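Local structure of 3-oxoacyl-[acyl-carrier-protein] synthase 2 (Rickettsia rickettsii, 4JGA) at residues 90-94 and 131-135; 125-129 and 179-183. The protein probably catalyses the condensation of acyl chains with malonyl-acyl carrier protein, the chain-elongating step of bacterial fatty acid synthesis, as a beta-ketoacyl-ACP synthase II of the thiolase-like superfamily. One frame throughout, in Å; residues are numbered along the deposited sequence.

Contact 1: 90-94 and 131-135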
loop_
_atom_site.group_PDB
_atom_site.type_symbol
_atom_site.label_atom_id
_atom_site.label_comp_id
_atom_site.label_asym_id
_atom_site.label_seq_id
_atom_site.Cartn_x
_atom_site.Cartn_y
_atom_site.Cartn_z
ATOM N N LYS A 90 -4.451 -18.793 10.592
ATOM C CA LYS A 90 -5.315 -18.685 9.410
ATOM C C LYS A 90 -4.812 -17.662 8.401
ATOM O O LYS A 90 -5.244 -17.662 7.261
ATOM C CB LYS A 90 -6.713 -18.245 9.824
ATOM C CG LYS A 90 -7.271 -19.018 10.988
ATOM C CD LYS A 90 -7.597 -20.413 10.589
ATOM C CE LYS A 90 -8.350 -21.057 11.738
ATOM N NZ LYS A 90 -8.262 -22.508 11.552
ATOM N N MET A 91 -3.941 -16.753 8.850
ATOM C CA MET A 91 -3.417 -15.678 8.016
ATOM C C MET A 91 -2.315 -16.191 7.100
ATOM O O MET A 91 -1.725 -17.236 7.359
ATOM C CB MET A 91 -2.874 -14.549 8.901
ATOM C CG MET A 91 -3.842 -14.060 9.998
ATOM S SD MET A 91 -5.438 -13.466 9.408
ATOM C CE MET A 91 -5.019 -11.870 8.867
ATOM N N ASP A 92 -2.063 -15.466 6.008
ATOM C CA ASP A 92 -0.951 -15.772 5.131
ATOM C C ASP A 92 0.382 -15.633 5.902
ATOM O O ASP A 92 0.517 -14.816 6.826
ATOM C CB ASP A 92 -0.931 -14.844 3.921
ATOM C CG ASP A 92 0.032 -15.312 2.842
ATOM O OD1 ASP A 92 -0.380 -16.215 2.055
ATOM O OD2 ASP A 92 1.204 -14.835 2.815
ATOM N N LYS A 93 1.352 -16.428 5.502
ATOM C CA LYS A 93 2.685 -16.383 6.085
ATOM C C LYS A 93 3.353 -15.024 6.071
ATOM O O LYS A 93 4.123 -14.754 6.971
ATOM C CB LYS A 93 3.611 -17.387 5.402
ATOM C CG LYS A 93 3.368 -18.786 5.908
ATOM C CD LYS A 93 3.734 -19.826 4.880
ATOM C CE LYS A 93 5.215 -19.950 4.688
ATOM N NZ LYS A 93 5.586 -21.289 5.201
ATOM N N PHE A 94 3.073 -14.161 5.083
ATOM C CA PHE A 94 3.657 -12.815 5.134
ATOM C C PHE A 94 3.237 -12.141 6.424
ATOM O O PHE A 94 4.034 -11.445 7.030
ATOM C CB PHE A 94 3.396 -11.938 3.897
ATOM C CG PHE A 94 2.110 -11.151 3.942
ATOM C CD1 PHE A 94 0.924 -11.722 3.503
ATOM C CD2 PHE A 94 2.092 -9.836 4.386
ATOM C CE1 PHE A 94 -0.267 -11.023 3.550
ATOM C CE2 PHE A 94 0.912 -9.142 4.447
ATOM C CZ PHE A 94 -0.269 -9.725 4.013
ATOM N N GLY A 131 2.150 -9.529 -0.891
ATOM C CA GLY A 131 1.166 -9.870 0.127
ATOM C C GLY A 131 0.809 -11.364 0.149
ATOM O O GLY A 131 1.697 -12.230 0.146
ATOM N N GLY A 132 -0.497 -11.659 0.158
ATOM C CA GLY A 132 -0.988 -12.987 0.492
ATOM C C GLY A 132 -1.073 -13.907 -0.697
ATOM O O GLY A 132 -2.153 -14.468 -1.012
ATOM N N LEU A 133 0.049 -14.046 -1.377
ATOM C CA LEU A 133 0.120 -14.764 -2.645
ATOM C C LEU A 133 -0.240 -16.231 -2.501
ATOM O O LEU A 133 -1.072 -16.741 -3.257
ATOM C CB LEU A 133 1.505 -14.615 -3.250
ATOM C CG LEU A 133 1.683 -15.327 -4.582
ATOM C CD1 LEU A 133 0.647 -14.841 -5.579
ATOM C CD2 LEU A 133 3.095 -15.163 -5.101
ATOM N N LYS A 134 0.352 -16.911 -1.522
ATOM C CA LYS A 134 0.045 -18.312 -1.264
ATOM C C LYS A 134 -1.452 -18.488 -0.873
ATOM O O LYS A 134 -2.108 -19.418 -1.311
ATOM C CB LYS A 134 0.973 -18.876 -0.180
ATOM C CG LYS A 134 0.582 -20.276 0.276
ATOM C CD LYS A 134 1.724 -20.960 1.024
ATOM C CE LYS A 134 1.311 -22.282 1.672
ATOM N NZ LYS A 134 0.963 -23.302 0.643
ATOM N N MET A 135 -1.969 -17.586 -0.057
ATOM C CA MET A 135 -3.344 -17.647 0.400
ATOM C C MET A 135 -4.308 -17.557 -0.783
ATOM O O MET A 135 -5.204 -18.396 -0.911
ATOM C CB MET A 135 -3.625 -16.532 1.426
ATOM C CG MET A 135 -5.019 -16.562 2.061
ATOM S SD MET A 135 -5.489 -18.145 2.768
ATOM C CE MET A 135 -4.155 -18.392 3.975
HETATM O O HOH W 1 2.273 -15.776 0.316
#

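Contact 2: 125-129 and 179-183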
loop_
_atom_site.group_PDB
_atom_site.type_symbol
_atom_site.label_atom_id
_atom_site.label_comp_id
_atom_site.label_asym_id
_atom_site.label_seq_id
_atom_site.Cartn_x
_atom_site.Cartn_y
_atom_site.Cartn_z
ATOM N N ILE A 125 2.934 1.640 9.730
ATOM C CA ILE A 125 3.025 1.544 8.280
ATOM C C ILE A 125 3.817 0.282 7.972
ATOM O O ILE A 125 5.067 0.270 7.962
ATOM C CB ILE A 125 3.679 2.765 7.613
ATOM C CG1 ILE A 125 2.925 4.052 7.983
ATOM C CG2 ILE A 125 3.645 2.603 6.096
ATOM C CD1 ILE A 125 3.441 5.287 7.254
ATOM N N LEU A 126 3.057 -0.777 7.759
ATOM C CA LEU A 126 3.590 -2.097 7.531
ATOM C C LEU A 126 3.071 -2.581 6.165
ATOM O O LEU A 126 1.883 -2.485 5.856
ATOM C CB LEU A 126 3.218 -3.076 8.666
ATOM C CG LEU A 126 3.779 -2.767 10.031
ATOM C CD1 LEU A 126 3.101 -3.597 11.095
ATOM C CD2 LEU A 126 5.276 -3.026 10.030
ATOM N N GLY A 127 4.000 -3.031 5.325
ATOM C CA GLY A 127 3.635 -3.386 3.950
ATOM C C GLY A 127 4.170 -4.721 3.488
ATOM O O GLY A 127 4.869 -5.439 4.231
ATOM N N SER A 128 3.799 -5.029 2.248
ATOM C CA SER A 128 4.286 -6.171 1.491
ATOM C C SER A 128 4.231 -5.794 0.010
ATOM O O SER A 128 3.452 -4.940 -0.380
ATOM C CB SER A 128 3.415 -7.395 1.762
ATOM O OG SER A 128 3.973 -8.558 1.161
ATOM N N GLY A 129 5.079 -6.388 -0.810
ATOM C CA GLY A 129 5.048 -6.094 -2.246
ATOM C C GLY A 129 3.920 -6.826 -2.942
ATOM O O GLY A 129 3.194 -6.257 -3.777
ATOM N N GLN A 179 -1.858 2.056 8.579
ATOM C CA GLN A 179 -1.608 2.242 7.156
ATOM C C GLN A 179 -0.525 1.291 6.666
ATOM O O GLN A 179 0.008 0.475 7.437
ATOM C CB GLN A 179 -1.289 3.726 6.849
ATOM C CG GLN A 179 -2.435 4.691 7.219
ATOM C CD GLN A 179 -2.160 6.176 6.935
ATOM O OE1 GLN A 179 -2.601 7.051 7.672
ATOM N NE2 GLN A 179 -1.465 6.459 5.866
ATOM N N THR A 180 -0.235 1.373 5.375
ATOM C CA THR A 180 0.728 0.500 4.695
ATOM C C THR A 180 1.475 1.303 3.638
ATOM O O THR A 180 1.105 2.447 3.316
ATOM C CB THR A 180 0.038 -0.685 3.952
ATOM O OG1 THR A 180 -0.658 -0.247 2.784
ATOM C CG2 THR A 180 -0.945 -1.429 4.870
ATOM N N ALA A 181 2.513 0.693 3.106
ATOM C CA ALA A 181 3.136 1.119 1.845
ATOM C C ALA A 181 3.236 -0.163 1.030
ATOM O O ALA A 181 3.471 -1.242 1.607
ATOM C CB ALA A 181 4.532 1.693 2.082
ATOM N N VAL A 182 3.001 -0.059 -0.274
ATOM C CA VAL A 182 3.044 -1.177 -1.180
ATOM C C VAL A 182 3.684 -0.673 -2.460
ATOM O O VAL A 182 3.044 -0.060 -3.304
ATOM C CB VAL A 182 1.639 -1.784 -1.409
ATOM C CG1 VAL A 182 1.694 -2.947 -2.367
ATOM C CG2 VAL A 182 1.020 -2.274 -0.073
ATOM N N THR A 183 4.985 -0.927 -2.601
ATOM C CA THR A 183 5.736 -0.400 -3.743
ATOM C C THR A 183 6.741 -1.431 -4.200
ATOM O O THR A 183 7.941 -1.139 -4.361
ATOM C CB THR A 183 6.430 0.932 -3.370
ATOM O OG1 THR A 183 7.211 0.748 -2.179
ATOM C CG2 THR A 183 5.434 2.035 -3.148
#

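Contact 1: 90-94 and 131-135
Asp92 and Gly132 approach to 5.4 Å between their CA atoms, and each occupies the N-cap position of a helix: Asp92 for helix 93-109, Gly132 for helix 133-146. Gly131 leads into Gly132, the centre of an inverse gamma turn whose bond, Leu133 N to Gly131 O, is weak at 2.9 Å. The Asp92 carboxylate lies between the two helix starts and serves both. Its OD2 accepts from Phe94 N at 3.0 Å in an almost straight bond (176°), approached from the anti side and tilted out of the carboxylate plane, which caps its own helix. With CG anti to the backbone N, the group reaches across to the other helix, where OD1 takes the N-H of Met135 nearly end-on to its C-O bond; this bond, 3.0 Å from Met135 N, is bent to 138°. Water 1 donates to Asp92 OD2 and accepts from Lys134 N, adding an indirect link to the same helix start. The carboxylate carbon rests on the glycine turn, Asp92 CG standing 3.5 Å from Gly132 CA. Beside it, the Phe94 ring turns one face to Gly131, whose CA sits 3.9 Å from the ring centroid and 13° off the normal, a CH-pi contact. Met135 runs past Asp92 in the opposite direction, and bends at chi2 and chi3 bring its CE within 3.5 Å of Lys90 O. Helix 155-159 also packs on Met135, while the ammonium of Lys134 turns to Asp138. Two backbone N-H groups and a water thus grip one buried carboxylate beside two helix N-termini, whose dipoles would be expected to stabilise its negative charge and lower its pKa.

Contact 2: 125-129 and 179-183
The end of strand 122-127 meets the short edge strand 178-179 and the loop that follows it, at one margin of the large mixed sheet. Ile125 and Gln179 form a parallel bridge with CA atoms 4.8 Å apart, and the two segments run within 23° of each other. Between the two segments the one conventional hydrogen bond, Leu126 N to Gln179 O, is weak at 3.3 Å, though Gln179 also has a backbone bond to Leu124. The Gln179 carbonyl also receives a CA-H...O contact from Ile125, and farther along Gly127 CA lies 3.2 Å from Ala181 O, with 146° at the hydrogen. Having no side chain, Gly127 lets that carbonyl come directly against its CA. Side chains fill in around the backbone. CG2 of Ile125 is anti to the backbone N, which sets it 3.5 Å from the Thr180 carbonyl carbon and also lets it reach the methyl of Ala181; both residues touch Ala191 of helix 187-200. Two methyls face carbonyl oxygens, Thr180 CG2 being 3.2 Å from Leu126 O and Val182 CG1 3.3 Å from Ser128 O. Thr180 OG1 bonds instead to the backbone O of Val182 of the second subunit, whose own Val182 packs on Val182 here. An edge strand lying against its counterpart in the second subunit is characteristic of the dimer interface of thiolase-fold condensing enzymes.

How the contacts relate
Contact 2 is wholly buried; contact 1 is mostly so, with Lys134 exposed and others partly exposed. Contact 2 also lies deeper, about 11 Å from the chain centre to its own centre against 17 Å for contact 1. Their segments alternate along the chain: strand 122-127 of contact 2 is followed directly by helix 133-146 of contact 1. The two meet where Phe94 CD2 packs 3.8 Å from Ser128 CB, and Ser128 OG, hydrogen-bonded to Ala212 O, also takes the N-H of Gly131. Chemistry follows position: one charged side chain joins two helix starts in contact 1, whereas backbone pairing and methyl-to-carbonyl packing prevail at the sheet margin in contact 2. Each also touches the second subunit.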